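Local coordinates for topoisomerase I-like protein (Leishmania donovani, PDB 2B9S) that probably relaxes supercoiled DNA by cutting and rejoining one strand at a time, as the large subunit of a heterodimeric type IB topoisomerase, at residues 135-140 with 153-158; 215-220 with 226-231. All coordinates share one frame; numbering follows the deposited sequence.

Overall arrangement
Both contacts lie in the DNA-binding fragment of the enzyme, on the same side of the chain's centre, with their own centres about 13 Å apart. They follow one another along the chain: contact 1 closes the C-terminal end of helix 125-137 against the loop between strands 148-151 and 161-162, and contact 2 then pairs strands 216-219 and 226-229 of a four-stranded mixed sheet. Two polar links join them. Asn154 holds backbone atoms of Tyr228 and Met230, and Glu158 forms a salt bridge with Lys227. The loop of contact 1 thus runs beside the outer strand, 226-229, of the hairpin of contact 2, whose side chains grip phosphates of the bound DNA.

Contact 1. Residues 135-140 with 153-158; sequences AEAEPY and ANFRVE. With nucleotides of chain C.
The last turn of helix 125-137 and the bend that follows it approach an irregular loop, 153-158, most closely where Tyr140 CA lies 6.4 Å from Phe155 CA. In the DNA-binding fragment of this type IB topoisomerase, the contact fastens a helix end to the loop after strands 142-145 and 148-151. A backbone bond from Tyr140 N to Ala137 O closes the turn; both residues direct their CB toward the loop. Phe155 does most of the touching. Its CG sits between the backbone N and the carbonyl carbon (chi1 58°), which swings the ring up against the turn; the carbonyl carbon of Tyr140 lies over one ring face, offset toward the rim. Tyr140 CB packs against Phe155 CD2 at 3.6 Å, while the tyrosine ring itself leads away from the loop. Farther along, Ala137 CB meets Phe155 CE2 at 3.9 Å. The Arg156 chain bends at chi3, so that Phe155 CE2 lies over one face of the guanidinium, toward its rim. At the far end of the loop Glu158 approaches the sugar of DT12 of chain C and pairs with Lys176 and Lys227. The same methyl that meets Phe155 also touches the arginine, with Ala137 CB 3.8 Å from Arg156 NH2.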
ATOM      1  N   ALA D 135      19.885   1.433  20.153  1.00 58.29           N
ATOM      2  CA  ALA D 135      21.103   2.184  19.963  1.00 56.66           C
ATOM      3  C   ALA D 135      21.534   2.295  18.521  1.00 56.17           C
ATOM      4  O   ALA D 135      21.999   3.340  18.098  1.00 55.51           O
ATOM      5  CB  ALA D 135      22.214   1.597  20.794  1.00 57.44           C
ATOM      6  N   GLU D 136      21.406   1.210  17.774  1.00 54.99           N
ATOM      7  CA  GLU D 136      21.925   1.176  16.421  1.00 53.88           C
ATOM      8  C   GLU D 136      21.042   1.987  15.493  1.00 51.21           C
ATOM      9  O   GLU D 136      21.526   2.694  14.625  1.00 51.57           O
ATOM     10  CB  GLU D 136      22.068  -0.258  15.923  1.00 55.26           C
ATOM     11  CG  GLU D 136      22.394  -0.352  14.446  1.00 58.40           C
ATOM     12  CD  GLU D 136      23.384  -1.444  14.117  1.00 60.73           C
ATOM     13  OE1 GLU D 136      23.255  -2.549  14.668  1.00 62.79           O
ATOM     14  OE2 GLU D 136      24.294  -1.200  13.304  1.00 61.52           O
ATOM     15  N   ALA D 137      19.742   1.879  15.709  1.00 47.71           N
ATOM     16  CA  ALA D 137      18.731   2.606  14.950  1.00 45.82           C
ATOM     17  C   ALA D 137      18.578   4.095  15.315  1.00 45.88           C
ATOM     18  O   ALA D 137      18.068   4.877  14.507  1.00 45.28           O
ATOM     19  CB  ALA D 137      17.378   1.892  15.088  1.00 43.70           C
ATOM     20  N   GLU D 138      19.010   4.489  16.518  1.00 46.28           N
ATOM     21  CA  GLU D 138      18.724   5.843  17.043  1.00 44.02           C
ATOM     22  C   GLU D 138      19.177   7.020  16.159  1.00 41.31           C
ATOM     23  O   GLU D 138      18.410   7.960  15.981  1.00 38.79           O
ATOM     24  CB  GLU D 138      19.186   6.019  18.506  1.00 46.97           C
ATOM     25  CG  GLU D 138      18.704   7.331  19.183  1.00 49.33           C
ATOM     26  CD  GLU D 138      17.168   7.423  19.366  1.00 52.09           C
ATOM     27  OE1 GLU D 138      16.494   6.374  19.426  1.00 52.30           O
ATOM     28  OE2 GLU D 138      16.628   8.555  19.458  1.00 54.16           O
ATOM     29  N   PRO D 139      20.405   6.973  15.593  1.00 39.49           N
ATOM     30  CA  PRO D 139      20.794   8.073  14.704  1.00 39.55           C
ATOM     31  C   PRO D 139      19.942   8.192  13.422  1.00 40.97           C
ATOM     32  O   PRO D 139      20.092   9.175  12.692  1.00 41.92           O
ATOM     33  CB  PRO D 139      22.232   7.722  14.307  1.00 40.31           C
ATOM     34  CG  PRO D 139      22.685   6.700  15.275  1.00 40.52           C
ATOM     35  CD  PRO D 139      21.474   5.968  15.717  1.00 40.24           C
ATOM     36  N   TYR D 140      19.063   7.211  13.162  1.00 38.15           N
ATOM     37  CA  TYR D 140      18.342   7.124  11.896  1.00 36.56           C
ATOM     38  C   TYR D 140      16.844   7.358  12.027  1.00 37.14           C
ATOM     39  O   TYR D 140      16.149   7.528  11.007  1.00 37.46           O
ATOM     40  CB  TYR D 140      18.592   5.768  11.227  1.00 34.62           C
ATOM     41  CG  TYR D 140      20.057   5.467  10.994  1.00 32.93           C
ATOM     42  CD1 TYR D 140      20.742   6.057   9.936  1.00 31.42           C
ATOM     43  CD2 TYR D 140      20.749   4.588  11.833  1.00 31.38           C
ATOM     44  CE1 TYR D 140      22.078   5.786   9.703  1.00 30.89           C
ATOM     45  CE2 TYR D 140      22.088   4.302  11.620  1.00 31.14           C
ATOM     46  CZ  TYR D 140      22.751   4.910  10.559  1.00 33.57           C
ATOM     47  OH  TYR D 140      24.084   4.641  10.340  1.00 33.67           O
ATOM     48  N   ALA D 153      10.201   7.086   8.651  1.00 35.71           N
ATOM     49  CA  ALA D 153       9.420   5.840   8.724  1.00 36.20           C
ATOM     50  C   ALA D 153      10.210   4.573   8.390  1.00 36.74           C
ATOM     51  O   ALA D 153      10.357   3.696   9.240  1.00 39.19           O
ATOM     52  CB  ALA D 153       8.124   5.930   7.897  1.00 34.56           C
ATOM     53  N   ASN D 154      10.721   4.469   7.166  1.00 35.99           N
ATOM     54  CA  ASN D 154      11.356   3.220   6.714  1.00 33.07           C
ATOM     55  C   ASN D 154      12.864   3.379   6.455  1.00 30.84           C
ATOM     56  O   ASN D 154      13.355   3.078   5.362  1.00 29.76           O
ATOM     57  CB  ASN D 154      10.613   2.645   5.485  1.00 32.15           C
ATOM     58  CG  ASN D 154      10.557   3.631   4.311  1.00 33.97           C
ATOM     59  OD1 ASN D 154      10.207   4.806   4.484  1.00 35.30           O
ATOM     60  ND2 ASN D 154      10.909   3.158   3.114  1.00 32.77           N
ATOM     61  N   PHE D 155      13.592   3.853   7.473  1.00 30.04           N
ATOM     62  CA  PHE D 155      15.053   4.071   7.381  1.00 27.85           C
ATOM     63  C   PHE D 155      15.875   2.771   7.288  1.00 26.62           C
ATOM     64  O   PHE D 155      17.030   2.800   6.877  1.00 25.70           O
ATOM     65  CB  PHE D 155      15.550   4.907   8.559  1.00 27.11           C
ATOM     66  CG  PHE D 155      15.244   4.301   9.898  1.00 27.09           C
ATOM     67  CD1 PHE D 155      14.103   4.692  10.609  1.00 26.80           C
ATOM     68  CD2 PHE D 155      16.082   3.323  10.443  1.00 24.74           C
ATOM     69  CE1 PHE D 155      13.818   4.114  11.848  1.00 27.56           C
ATOM     70  CE2 PHE D 155      15.803   2.736  11.666  1.00 24.58           C
ATOM     71  CZ  PHE D 155      14.680   3.131  12.384  1.00 27.07           C
ATOM     72  N   ARG D 156      15.288   1.646   7.693  1.00 27.20           N
ATOM     73  CA  ARG D 156      15.952   0.340   7.530  1.00 28.45           C
ATOM     74  C   ARG D 156      15.771  -0.190   6.118  1.00 26.63           C
ATOM     75  O   ARG D 156      14.660  -0.563   5.731  1.00 25.29           O
ATOM     76  CB  ARG D 156      15.393  -0.689   8.505  1.00 29.55           C
ATOM     77  CG  ARG D 156      15.761  -0.464   9.925  1.00 31.52           C
ATOM     78  CD  ARG D 156      15.354  -1.654  10.755  1.00 34.35           C
ATOM     79  NE  ARG D 156      14.758  -1.187  11.994  1.00 37.69           N
ATOM     80  CZ  ARG D 156      15.402  -1.115  13.153  1.00 38.30           C
ATOM     81  NH1 ARG D 156      16.680  -1.509  13.237  1.00 38.56           N
ATOM     82  NH2 ARG D 156      14.757  -0.661  14.223  1.00 36.85           N
ATOM     83  N   VAL D 157      16.866  -0.228   5.367  1.00 26.80           N
ATOM     84  CA  VAL D 157      16.889  -0.758   4.010  1.00 27.29           C
ATOM     85  C   VAL D 157      16.384  -2.207   3.996  1.00 28.48           C
ATOM     86  O   VAL D 157      16.778  -3.030   4.845  1.00 28.77           O
ATOM     87  CB  VAL D 157      18.316  -0.690   3.397  1.00 27.30           C
ATOM     88  CG1 VAL D 157      18.327  -1.256   1.977  1.00 26.65           C
ATOM     89  CG2 VAL D 157      18.824   0.725   3.398  1.00 25.97           C
ATOM     90  N   GLU D 158      15.503  -2.496   3.033  1.00 28.37           N
ATOM     91  CA  GLU D 158      14.888  -3.817   2.884  1.00 26.43           C
ATOM     92  C   GLU D 158      15.981  -4.852   2.753  1.00 24.86           C
ATOM     93  O   GLU D 158      16.869  -4.691   1.888  1.00 25.16           O
ATOM     94  CB  GLU D 158      13.993  -3.871   1.641  1.00 24.89           C
ATOM     95  CG  GLU D 158      12.782  -2.995   1.749  1.00 27.23           C
ATOM     96  CD  GLU D 158      11.886  -3.070   0.520  1.00 27.82           C
ATOM     97  OE1 GLU D 158      11.951  -4.072  -0.230  1.00 28.68           O
ATOM     98  OE2 GLU D 158      11.120  -2.111   0.305  1.00 27.84           O
TER
ATOM     99  P    DT C  12      10.972  -5.243   4.616  1.00 26.23           P
ATOM    100  OP1  DT C  12      11.882  -6.354   4.277  1.00 24.71           O
ATOM    101  OP2  DT C  12      11.523  -3.894   4.895  1.00 26.41           O
ATOM    102  O5'  DT C  12       9.914  -5.131   3.429  1.00 26.05           O
ATOM    103  C5'  DT C  12       9.222  -6.290   2.893  1.00 23.80           C
ATOM    104  C4'  DT C  12       8.141  -5.810   1.950  1.00 22.87           C
ATOM    105  O4'  DT C  12       7.163  -5.079   2.719  1.00 23.08           O
ATOM    106  C3'  DT C  12       8.544  -4.850   0.818  1.00 24.93           C
ATOM    107  O3'  DT C  12       7.759  -5.161  -0.361  1.00 26.28           O
ATOM    108  C2'  DT C  12       8.120  -3.466   1.312  1.00 21.71           C
ATOM    109  C1'  DT C  12       6.837  -3.938   1.977  1.00 21.25           C
ATOM    110  N1   DT C  12       6.097  -2.890   2.692  1.00 22.30           N
ATOM    111  C2   DT C  12       4.727  -3.000   2.750  1.00 21.68           C
ATOM    112  O2   DT C  12       4.115  -3.945   2.288  1.00 20.51           O
ATOM    113  N3   DT C  12       4.122  -1.937   3.375  1.00 20.59           N
ATOM    114  C4   DT C  12       4.743  -0.824   3.910  1.00 21.34           C
ATOM    115  O4   DT C  12       4.115   0.076   4.442  1.00 22.22           O
ATOM    116  C5   DT C  12       6.169  -0.776   3.800  1.00 20.97           C
ATOM    117  C7   DT C  12       6.966   0.315   4.454  1.00 24.58           C
ATOM    118  C6   DT C  12       6.765  -1.786   3.196  1.00 22.11           C
TER

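Contact 2. Residues 215-220 with 226-231; sequences LAMWRD and MKYVML. With nucleotides of chain A; nucleotides of chain C.
Strands 216-219 and 226-229 run antiparallel, their axes 4.7 Å apart at closest approach and their directions 159° apart, with Met217 facing Tyr228 and Arg219 facing Met226 as non-hydrogen-bonded pairs. Between these, Trp218 and Lys227 form a hydrogen-bonded pair, in which Lys227 N reaches Trp218 O at 2.9 Å in a nearly straight bond (178°). On their side of the sheet, Lys227 CB sits over the six-membered ring of the indole in a CH-pi contact, 3.7 Å from the centroid. Bends at chi2 and chi4 of Lys227 then bring NZ to DA13 of chain C, where it donates to OP2 at 2.7 Å; Asp220 OD1 is a long ionic partner of the same NZ. Val229 CG2 comes to the indole's edge and packs on Ala216 CB.

The other side faces chain A of the DNA. Tyr228 OH donates to OP2 of DA7 of chain A over 2.8 Å, with that oxygen in the plane of the phenol ring, while Met217 CG runs alongside at 3.5 Å from Tyr228 CE1. Met226 CG lies over one face of the Arg219 guanidinium, whose NH2 comes 2.9 Å from OP2 of DG6 of chain A, at the group's edge. The two sulfur-bearing chains also meet, Met217 CE lying 3.8 Å from Met226 CE. This is a beta hairpin at the edge of a mixed sheet, the Tyr228 and Arg219 side set against chain A and the end of Lys227 reaching chain C, as part of the phosphate-binding surface of a type IB topoisomerase.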
ATOM      1  N   LEU D 215      13.980  11.057   1.490  1.00 22.41           N
ATOM      2  CA  LEU D 215      15.347  11.257   1.980  1.00 23.08           C
ATOM      3  C   LEU D 215      16.340  10.347   1.266  1.00 23.66           C
ATOM      4  O   LEU D 215      17.551  10.626   1.214  1.00 25.58           O
ATOM      5  CB  LEU D 215      15.442  11.014   3.501  1.00 22.26           C
ATOM      6  CG  LEU D 215      14.339  11.545   4.417  1.00 23.93           C
ATOM      7  CD1 LEU D 215      14.637  11.301   5.927  1.00 23.19           C
ATOM      8  CD2 LEU D 215      14.029  13.002   4.148  1.00 23.22           C
ATOM      9  N   ALA D 216      15.834   9.239   0.739  1.00 23.07           N
ATOM     10  CA  ALA D 216      16.654   8.292  -0.001  1.00 22.65           C
ATOM     11  C   ALA D 216      15.783   7.460  -0.950  1.00 23.34           C
ATOM     12  O   ALA D 216      14.572   7.324  -0.734  1.00 22.26           O
ATOM     13  CB  ALA D 216      17.467   7.397   0.973  1.00 20.54           C
ATOM     14  N   MET D 217      16.412   6.913  -1.995  1.00 24.07           N
ATOM     15  CA  MET D 217      15.722   6.167  -3.055  1.00 23.48           C
ATOM     16  C   MET D 217      16.664   5.103  -3.588  1.00 23.14           C
ATOM     17  O   MET D 217      17.868   5.329  -3.698  1.00 23.69           O
ATOM     18  CB  MET D 217      15.289   7.117  -4.189  1.00 23.59           C
ATOM     19  CG  MET D 217      14.549   6.484  -5.388  1.00 25.48           C
ATOM     20  SD  MET D 217      15.582   5.707  -6.685  1.00 30.20           S
ATOM     21  CE  MET D 217      16.337   7.131  -7.463  1.00 29.69           C
ATOM     22  N   TRP D 218      16.120   3.927  -3.889  1.00 23.91           N
ATOM     23  CA  TRP D 218      16.847   2.935  -4.670  1.00 23.18           C
ATOM     24  C   TRP D 218      15.890   2.252  -5.635  1.00 24.16           C
ATOM     25  O   TRP D 218      14.669   2.361  -5.527  1.00 22.94           O
ATOM     26  CB  TRP D 218      17.602   1.932  -3.801  1.00 21.99           C
ATOM     27  CG  TRP D 218      16.729   0.961  -3.114  1.00 22.73           C
ATOM     28  CD1 TRP D 218      16.343  -0.265  -3.579  1.00 21.44           C
ATOM     29  CD2 TRP D 218      16.111   1.121  -1.828  1.00 23.49           C
ATOM     30  NE1 TRP D 218      15.516  -0.875  -2.673  1.00 21.66           N
ATOM     31  CE2 TRP D 218      15.349  -0.049  -1.589  1.00 22.75           C
ATOM     32  CE3 TRP D 218      16.122   2.144  -0.858  1.00 24.83           C
ATOM     33  CZ2 TRP D 218      14.609  -0.242  -0.408  1.00 22.34           C
ATOM     34  CZ3 TRP D 218      15.372   1.953   0.323  1.00 24.33           C
ATOM     35  CH2 TRP D 218      14.622   0.761   0.525  1.00 23.14           C
ATOM     36  N   ARG D 219      16.456   1.572  -6.608  1.00 28.15           N
ATOM     37  CA  ARG D 219      15.649   0.865  -7.576  1.00 32.19           C
ATOM     38  C   ARG D 219      15.675  -0.630  -7.225  1.00 29.89           C
ATOM     39  O   ARG D 219      16.740  -1.242  -7.120  1.00 27.42           O
ATOM     40  CB  ARG D 219      16.181   1.175  -8.971  1.00 37.27           C
ATOM     41  CG  ARG D 219      15.315   0.694 -10.102  1.00 45.79           C
ATOM     42  CD  ARG D 219      15.800   1.269 -11.421  1.00 50.68           C
ATOM     43  NE  ARG D 219      15.611   2.725 -11.487  1.00 53.61           N
ATOM     44  CZ  ARG D 219      14.492   3.305 -11.912  1.00 54.82           C
ATOM     45  NH1 ARG D 219      13.456   2.549 -12.297  1.00 55.17           N
ATOM     46  NH2 ARG D 219      14.404   4.635 -11.949  1.00 54.19           N
ATOM     47  N   ASP D 220      14.493  -1.182  -6.987  1.00 29.14           N
ATOM     48  CA  ASP D 220      14.336  -2.571  -6.537  1.00 31.26           C
ATOM     49  C   ASP D 220      14.582  -3.581  -7.679  1.00 29.24           C
ATOM     50  O   ASP D 220      14.159  -3.352  -8.799  1.00 26.47           O
ATOM     51  CB  ASP D 220      12.948  -2.729  -5.891  1.00 34.92           C
ATOM     52  CG  ASP D 220      12.405  -4.139  -5.967  1.00 37.30           C
ATOM     53  OD1 ASP D 220      12.613  -4.880  -4.991  1.00 39.41           O
ATOM     54  OD2 ASP D 220      11.742  -4.481  -6.987  1.00 41.09           O
ATOM     55  N   MET D 226      10.864   1.825  -7.944  1.00 26.49           N
ATOM     56  CA  MET D 226      11.518   2.804  -7.085  1.00 29.48           C
ATOM     57  C   MET D 226      10.977   2.768  -5.646  1.00 27.64           C
ATOM     58  O   MET D 226       9.763   2.829  -5.430  1.00 25.85           O
ATOM     59  CB  MET D 226      11.407   4.198  -7.695  1.00 31.51           C
ATOM     60  CG  MET D 226      12.078   4.303  -9.080  1.00 34.14           C
ATOM     61  SD  MET D 226      11.726   5.839  -9.989  1.00 36.42           S
ATOM     62  CE  MET D 226      12.961   6.878  -9.230  1.00 31.41           C
ATOM     63  N   LYS D 227      11.903   2.633  -4.686  1.00 26.00           N
ATOM     64  CA  LYS D 227      11.621   2.588  -3.242  1.00 24.01           C
ATOM     65  C   LYS D 227      12.172   3.851  -2.540  1.00 24.14           C
ATOM     66  O   LYS D 227      13.256   4.339  -2.860  1.00 22.41           O
ATOM     67  CB  LYS D 227      12.262   1.340  -2.612  1.00 24.69           C
ATOM     68  CG  LYS D 227      11.808  -0.034  -3.152  1.00 24.18           C
ATOM     69  CD  LYS D 227      10.332  -0.300  -2.834  1.00 24.55           C
ATOM     70  CE  LYS D 227       9.892  -1.706  -3.233  1.00 25.03           C
ATOM     71  NZ  LYS D 227      10.510  -2.768  -2.381  1.00 24.07           N
ATOM     72  N   TYR D 228      11.428   4.367  -1.574  1.00 24.75           N
ATOM     73  CA  TYR D 228      11.790   5.629  -0.934  1.00 24.58           C
ATOM     74  C   TYR D 228      11.739   5.533   0.554  1.00 25.62           C
ATOM     75  O   TYR D 228      10.824   4.929   1.115  1.00 25.83           O
ATOM     76  CB  TYR D 228      10.828   6.742  -1.308  1.00 22.26           C
ATOM     77  CG  TYR D 228      10.716   6.994  -2.770  1.00 22.63           C
ATOM     78  CD1 TYR D 228      11.574   7.884  -3.401  1.00 20.24           C
ATOM     79  CD2 TYR D 228       9.709   6.373  -3.532  1.00 21.66           C
ATOM     80  CE1 TYR D 228      11.473   8.121  -4.721  1.00 20.43           C
ATOM     81  CE2 TYR D 228       9.622   6.604  -4.872  1.00 20.20           C
ATOM     82  CZ  TYR D 228      10.498   7.483  -5.455  1.00 19.73           C
ATOM     83  OH  TYR D 228      10.392   7.746  -6.793  1.00 21.41           O
ATOM     84  N   VAL D 229      12.734   6.145   1.184  1.00 27.22           N
ATOM     85  CA  VAL D 229      12.675   6.458   2.599  1.00 27.40           C
ATOM     86  C   VAL D 229      11.932   7.785   2.754  1.00 27.71           C
ATOM     87  O   VAL D 229      12.332   8.811   2.202  1.00 29.30           O
ATOM     88  CB  VAL D 229      14.075   6.557   3.206  1.00 25.94           C
ATOM     89  CG1 VAL D 229      13.983   6.880   4.683  1.00 24.96           C
ATOM     90  CG2 VAL D 229      14.845   5.267   2.980  1.00 23.65           C
ATOM     91  N   MET D 230      10.830   7.745   3.484  1.00 30.53           N
ATOM     92  CA  MET D 230       9.990   8.930   3.696  1.00 32.61           C
ATOM     93  C   MET D 230       9.676   9.140   5.193  1.00 32.02           C
ATOM     94  O   MET D 230      10.003   8.283   6.029  1.00 32.02           O
ATOM     95  CB  MET D 230       8.720   8.829   2.817  1.00 33.62           C
ATOM     96  CG  MET D 230       9.010   9.095   1.298  1.00 33.32           C
ATOM     97  SD  MET D 230       7.534   9.241   0.299  1.00 37.49           S
ATOM     98  CE  MET D 230       8.101   9.367  -1.422  1.00 34.09           C
ATOM     99  N   LEU D 231       9.042  10.267   5.532  1.00 32.41           N
ATOM    100  CA  LEU D 231       8.721  10.584   6.945  1.00 31.05           C
ATOM    101  C   LEU D 231       7.579   9.742   7.503  1.00 28.76           C
ATOM    102  O   LEU D 231       6.812   9.171   6.747  1.00 27.93           O
ATOM    103  CB  LEU D 231       8.458  12.090   7.156  1.00 31.70           C
ATOM    104  CG  LEU D 231       9.562  13.103   6.802  1.00 32.39           C
ATOM    105  CD1 LEU D 231       9.316  14.435   7.478  1.00 33.39           C
ATOM    106  CD2 LEU D 231      10.939  12.613   7.160  1.00 32.34           C
TER
ATOM    107  P    DA A   7      11.300  11.201  -7.973  1.00 25.09           P
ATOM    108  OP1  DA A   7      11.976  12.515  -7.874  1.00 28.71           O
ATOM    109  OP2  DA A   7      11.965   9.950  -7.557  1.00 25.08           O
ATOM    110  O5'  DA A   7       9.948  11.313  -7.162  1.00 24.86           O
ATOM    111  C5'  DA A   7       8.991  12.283  -7.505  1.00 23.51           C
ATOM    112  C4'  DA A   7       7.738  12.076  -6.679  1.00 23.37           C
ATOM    113  O4'  DA A   7       6.928  11.074  -7.338  1.00 21.46           O
ATOM    114  C3'  DA A   7       7.898  11.594  -5.232  1.00 22.38           C
ATOM    115  O3'  DA A   7       6.805  12.129  -4.513  1.00 26.72           O
ATOM    116  C2'  DA A   7       7.617  10.119  -5.326  1.00 20.86           C
ATOM    117  C1'  DA A   7       6.481  10.174  -6.355  1.00 19.48           C
ATOM    118  N9   DA A   7       6.191   8.870  -6.962  1.00 19.68           N
ATOM    119  C8   DA A   7       7.118   7.932  -7.292  1.00 18.06           C
ATOM    120  N7   DA A   7       6.588   6.862  -7.800  1.00 18.41           N
ATOM    121  C5   DA A   7       5.242   7.089  -7.789  1.00 15.33           C
ATOM    122  C6   DA A   7       4.168   6.300  -8.210  1.00 16.01           C
ATOM    123  N6   DA A   7       4.331   5.071  -8.723  1.00 16.84           N
ATOM    124  N1   DA A   7       2.936   6.816  -8.063  1.00 15.82           N
ATOM    125  C2   DA A   7       2.806   8.053  -7.566  1.00 16.54           C
ATOM    126  N3   DA A   7       3.754   8.878  -7.122  1.00 16.07           N
ATOM    127  C4   DA A   7       4.964   8.331  -7.269  1.00 17.40           C
ATOM    128  P    DG A   6      13.339   8.547 -13.556  1.00 31.18           P
ATOM    129  OP1  DG A   6      14.240   9.684 -13.836  1.00 33.00           O
ATOM    130  OP2  DG A   6      13.845   7.239 -13.130  1.00 31.04           O
ATOM    131  O5'  DG A   6      12.248   9.061 -12.495  1.00 30.94           O
ATOM    132  C5'  DG A   6      11.480  10.251 -12.696  1.00 25.65           C
ATOM    133  C4'  DG A   6      10.375  10.322 -11.657  1.00 23.09           C
ATOM    134  O4'  DG A   6       9.252   9.480 -12.006  1.00 22.01           O
ATOM    135  C3'  DG A   6      10.764   9.878 -10.255  1.00 22.95           C
ATOM    136  O3'  DG A   6      10.865  11.103  -9.511  1.00 26.08           O
ATOM    137  C2'  DG A   6       9.593   8.998  -9.777  1.00 20.87           C
ATOM    138  C1'  DG A   6       8.509   9.221 -10.829  1.00 19.74           C
ATOM    139  N9   DG A   6       7.657   8.065 -11.139  1.00 19.88           N
ATOM    140  C8   DG A   6       8.038   6.775 -11.485  1.00 18.54           C
ATOM    141  N7   DG A   6       7.005   5.977 -11.702  1.00 18.52           N
ATOM    142  C5   DG A   6       5.892   6.791 -11.492  1.00 17.67           C
ATOM    143  C6   DG A   6       4.520   6.530 -11.585  1.00 19.08           C
ATOM    144  O6   DG A   6       3.985   5.470 -11.893  1.00 19.99           O
ATOM    145  N1   DG A   6       3.712   7.630 -11.269  1.00 19.64           N
ATOM    146  C2   DG A   6       4.193   8.865 -10.915  1.00 18.64           C
ATOM    147  N2   DG A   6       3.309   9.844 -10.638  1.00 18.75           N
ATOM    148  N3   DG A   6       5.473   9.125 -10.839  1.00 18.41           N
ATOM    149  C4   DG A   6       6.265   8.060 -11.140  1.00 19.13           C
TER
ATOM    150  P    DA C  13       8.379  -5.967  -1.567  1.00 23.26           P
ATOM    151  OP1  DA C  13       9.208  -7.084  -1.082  1.00 26.12           O
ATOM    152  OP2  DA C  13       8.945  -5.000  -2.490  1.00 25.38           O
ATOM    153  O5'  DA C  13       7.038  -6.551  -2.240  1.00 25.34           O
ATOM    154  C5'  DA C  13       6.132  -7.387  -1.515  1.00 23.03           C
ATOM    155  C4'  DA C  13       4.716  -6.965  -1.847  1.00 22.17           C
ATOM    156  O4'  DA C  13       4.324  -5.793  -1.092  1.00 21.89           O
ATOM    157  C3'  DA C  13       4.480  -6.596  -3.308  1.00 21.60           C
ATOM    158  O3'  DA C  13       3.333  -7.310  -3.663  1.00 19.45           O
ATOM    159  C2'  DA C  13       4.343  -5.048  -3.315  1.00 19.16           C
ATOM    160  C1'  DA C  13       3.725  -4.816  -1.939  1.00 19.54           C
ATOM    161  N9   DA C  13       4.022  -3.504  -1.363  1.00 19.23           N
ATOM    162  C8   DA C  13       5.289  -3.019  -1.137  1.00 17.09           C
ATOM    163  N7   DA C  13       5.302  -1.819  -0.629  1.00 17.82           N
ATOM    164  C5   DA C  13       3.949  -1.510  -0.473  1.00 18.10           C
ATOM    165  C6   DA C  13       3.291  -0.354   0.027  1.00 17.85           C
ATOM    166  N6   DA C  13       3.945   0.698   0.522  1.00 18.24           N
ATOM    167  N1   DA C  13       1.946  -0.331   0.018  1.00 17.59           N
ATOM    168  C2   DA C  13       1.277  -1.416  -0.454  1.00 18.03           C
ATOM    169  N3   DA C  13       1.785  -2.551  -0.955  1.00 18.91           N
ATOM    170  C4   DA C  13       3.139  -2.537  -0.940  1.00 17.30           C
TER